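PDB 6R7V: mirolysin from Tannerella forsythia, which is a pappalysin-family zinc metallopeptidase of the metzincin kind that probably cleaves proteins, held latent in its zymogen by a cysteine switch. Local coordinates for residues T119-F128 and N139-N147. The protein carries 1 engineered substitution. Residues are numbered along the deposited sequence; the frame is centred on the assembly and turned at random.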
# COMPACT_ATOMS: atom_id res chain seq x y z
N THR A 119 10.96 -12.59 -9.02
CA THR A 119 12.06 -12.38 -9.96
C THR A 119 13.27 -11.93 -9.16
O THR A 119 13.12 -11.38 -8.07
CB THR A 119 11.74 -11.37 -11.06
OG1 THR A 119 11.63 -10.05 -10.51
CG2 THR A 119 10.46 -11.72 -11.85
N ARG A 120 14.45 -12.19 -9.69
CA ARG A 120 15.72 -11.85 -9.06
C ARG A 120 16.58 -11.13 -10.07
O ARG A 120 16.88 -11.69 -11.13
CB ARG A 120 16.45 -13.10 -8.56
CG ARG A 120 15.63 -14.04 -7.68
CD ARG A 120 15.90 -13.74 -6.24
NE ARG A 120 15.08 -14.53 -5.32
CZ ARG A 120 14.99 -14.24 -4.04
NH1 ARG A 120 15.67 -13.22 -3.54
NH2 ARG A 120 14.23 -14.97 -3.24
N THR A 121 17.00 -9.91 -9.75
CA THR A 121 17.82 -9.10 -10.65
C THR A 121 19.00 -8.56 -9.89
O THR A 121 18.82 -7.76 -8.96
CB THR A 121 17.01 -7.93 -11.25
OG1 THR A 121 15.80 -8.44 -11.81
CG2 THR A 121 17.83 -7.13 -12.30
N SER A 122 20.21 -8.97 -10.29
CA SER A 122 21.41 -8.40 -9.68
C SER A 122 21.63 -7.02 -10.32
O SER A 122 21.25 -6.79 -11.49
CB SER A 122 22.61 -9.32 -9.86
OG SER A 122 23.00 -9.42 -11.21
N THR A 123 22.15 -6.09 -9.53
CA THR A 123 22.35 -4.73 -10.00
C THR A 123 23.63 -4.13 -9.47
O THR A 123 24.09 -4.51 -8.39
CB THR A 123 21.14 -3.84 -9.61
OG1 THR A 123 21.28 -2.54 -10.20
CG2 THR A 123 20.95 -3.69 -8.09
N SER A 124 24.16 -3.16 -10.21
CA SER A 124 25.28 -2.32 -9.83
C SER A 124 24.79 -1.10 -9.03
O SER A 124 25.62 -0.44 -8.42
CB SER A 124 26.01 -1.85 -11.09
OG SER A 124 26.76 -2.90 -11.67
N THR A 125 23.47 -0.77 -9.06
CA THR A 125 22.95 0.37 -8.34
C THR A 125 23.03 0.09 -6.83
O THR A 125 22.53 -0.93 -6.38
CB THR A 125 21.53 0.67 -8.81
OG1 THR A 125 21.59 0.97 -10.20
CG2 THR A 125 20.89 1.81 -8.06
N GLU A 126 23.68 0.98 -6.08
CA GLU A 126 23.79 0.79 -4.63
C GLU A 126 22.51 1.16 -3.89
O GLU A 126 22.12 0.45 -2.95
CB GLU A 126 24.95 1.60 -4.07
CG GLU A 126 26.29 0.91 -4.25
CD GLU A 126 27.36 1.33 -3.25
OE1 GLU A 126 28.16 0.46 -2.85
OE2 GLU A 126 27.39 2.52 -2.87
N THR A 127 21.89 2.27 -4.28
CA THR A 127 20.68 2.76 -3.63
C THR A 127 19.69 3.25 -4.69
O THR A 127 20.12 4.02 -5.57
CB THR A 127 21.03 3.89 -2.64
OG1 THR A 127 22.08 3.46 -1.77
CG2 THR A 127 19.83 4.35 -1.81
N PHE A 128 18.40 2.86 -4.60
CA PHE A 128 17.41 3.30 -5.57
C PHE A 128 16.75 4.55 -5.09
O PHE A 128 16.66 4.80 -3.88
CB PHE A 128 16.38 2.20 -5.82
CG PHE A 128 17.00 1.11 -6.67
CD1 PHE A 128 17.65 0.03 -6.08
CD2 PHE A 128 17.04 1.22 -8.05
CE1 PHE A 128 18.29 -0.93 -6.86
CE2 PHE A 128 17.66 0.25 -8.84
CZ PHE A 128 18.26 -0.84 -8.24
N ASN A 139 16.65 -0.99 -17.76
CA ASN A 139 17.71 -0.18 -18.34
C ASN A 139 18.39 0.76 -17.34
O ASN A 139 19.50 1.21 -17.61
CB ASN A 139 17.18 0.64 -19.53
CG ASN A 139 16.74 -0.18 -20.70
OD1 ASN A 139 17.09 -1.35 -20.88
ND2 ASN A 139 15.94 0.44 -21.55
N LEU A 140 17.74 1.01 -16.18
CA LEU A 140 18.25 1.92 -15.15
C LEU A 140 18.77 1.16 -13.93
O LEU A 140 19.01 1.77 -12.89
CB LEU A 140 17.16 2.92 -14.75
CG LEU A 140 16.64 3.85 -15.86
CD1 LEU A 140 15.56 4.72 -15.33
CD2 LEU A 140 17.75 4.71 -16.44
N GLY A 141 18.97 -0.14 -14.08
CA GLY A 141 19.49 -0.97 -13.01
C GLY A 141 18.45 -1.71 -12.18
O GLY A 141 18.80 -2.39 -11.22
N GLY A 142 17.18 -1.60 -12.55
CA GLY A 142 16.11 -2.27 -11.83
C GLY A 142 15.51 -3.41 -12.64
O GLY A 142 16.23 -4.18 -13.30
N ASN A 143 14.18 -3.52 -12.61
CA ASN A 143 13.52 -4.58 -13.39
C ASN A 143 12.16 -4.09 -13.89
O ASN A 143 11.35 -3.61 -13.09
CB ASN A 143 13.38 -5.89 -12.58
CG ASN A 143 12.98 -7.08 -13.43
OD1 ASN A 143 12.10 -7.87 -13.06
ND2 ASN A 143 13.56 -7.21 -14.59
N ASN A 144 11.93 -4.16 -15.21
CA ASN A 144 10.65 -3.71 -15.77
C ASN A 144 9.46 -4.40 -15.13
O ASN A 144 9.51 -5.59 -14.79
CB ASN A 144 10.58 -4.00 -17.27
CG ASN A 144 11.49 -3.17 -18.14
OD1 ASN A 144 12.17 -2.24 -17.70
ND2 ASN A 144 11.51 -3.49 -19.43
N ALA A 145 8.36 -3.67 -14.99
CA ALA A 145 7.13 -4.24 -14.47
C ALA A 145 6.57 -5.29 -15.41
O ALA A 145 6.79 -5.24 -16.63
CB ALA A 145 6.11 -3.12 -14.31
N TRP A 146 5.83 -6.24 -14.83
CA TRP A 146 5.00 -7.18 -15.54
C TRP A 146 3.67 -6.51 -15.74
O TRP A 146 3.14 -5.92 -14.78
CB TRP A 146 4.80 -8.45 -14.72
CG TRP A 146 5.99 -9.35 -14.62
CD1 TRP A 146 7.29 -9.10 -14.99
CD2 TRP A 146 5.97 -10.68 -14.11
NE1 TRP A 146 8.05 -10.25 -14.83
CE2 TRP A 146 7.28 -11.20 -14.22
CE3 TRP A 146 4.94 -11.54 -13.67
CZ2 TRP A 146 7.59 -12.51 -13.85
CZ3 TRP A 146 5.27 -12.79 -13.21
CH2 TRP A 146 6.57 -13.28 -13.34
N ASN A 147 3.10 -6.64 -16.96
CA ASN A 147 1.80 -6.08 -17.34
C ASN A 147 0.99 -5.56 -16.09
O ASN A 147 0.32 -6.35 -15.40
CB ASN A 147 0.99 -7.12 -18.09
CG ASN A 147 -0.31 -6.56 -18.64
OD1 ASN A 147 -0.75 -5.44 -18.31
ND2 ASN A 147 -0.99 -7.38 -19.43
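Gly141 meets the ring of Phe128 at its edge, its carbonyl O lying near the ring plane 3.4 Å from Phe128 CZ, while Thr125 CG2 sits over the centre of one face, 3.6 Å above the plane. At the other end of the contact, Thr119 CG2 approaches the indole of Trp146 obliquely, 3.6 Å from Trp146 CZ2. Between these two rings the segments illustrate how a row of threonines can dock a loop that has no regular structure. Thr123 holds its hydroxyl anti to the backbone N (chi1 -174°), which turns OG1 to the loop; it donates to Gly141 O over 2.7 Å, in the carbonyl plane and on a lone pair. Thr123 OG1 also accepts from Thr125 N at 3.0 Å, closing an ST turn, and these two bonds fix the hydroxyl. Gly141, at phi 96° and psi 4°, adopts a positive-phi conformation readily open to glycine, and its CA passes close by Thr125 OG1. Thr121 OG1 packs 3.5 Å from Asn143 CG, while Thr121 CG2 lies against Gly142 O. Thr119 OG1 is hydrogen-bonded to His52 ND1, and the His52 ring also meets Trp146 edge-to-face. This surface contact joins strand 118-122 and the turn that follows it, hydrogen-bonded to strand 45-55, to the loop leading into strand 152-157, where Trp155 and Asn153 bind the backbone of Asn143 and Trp146.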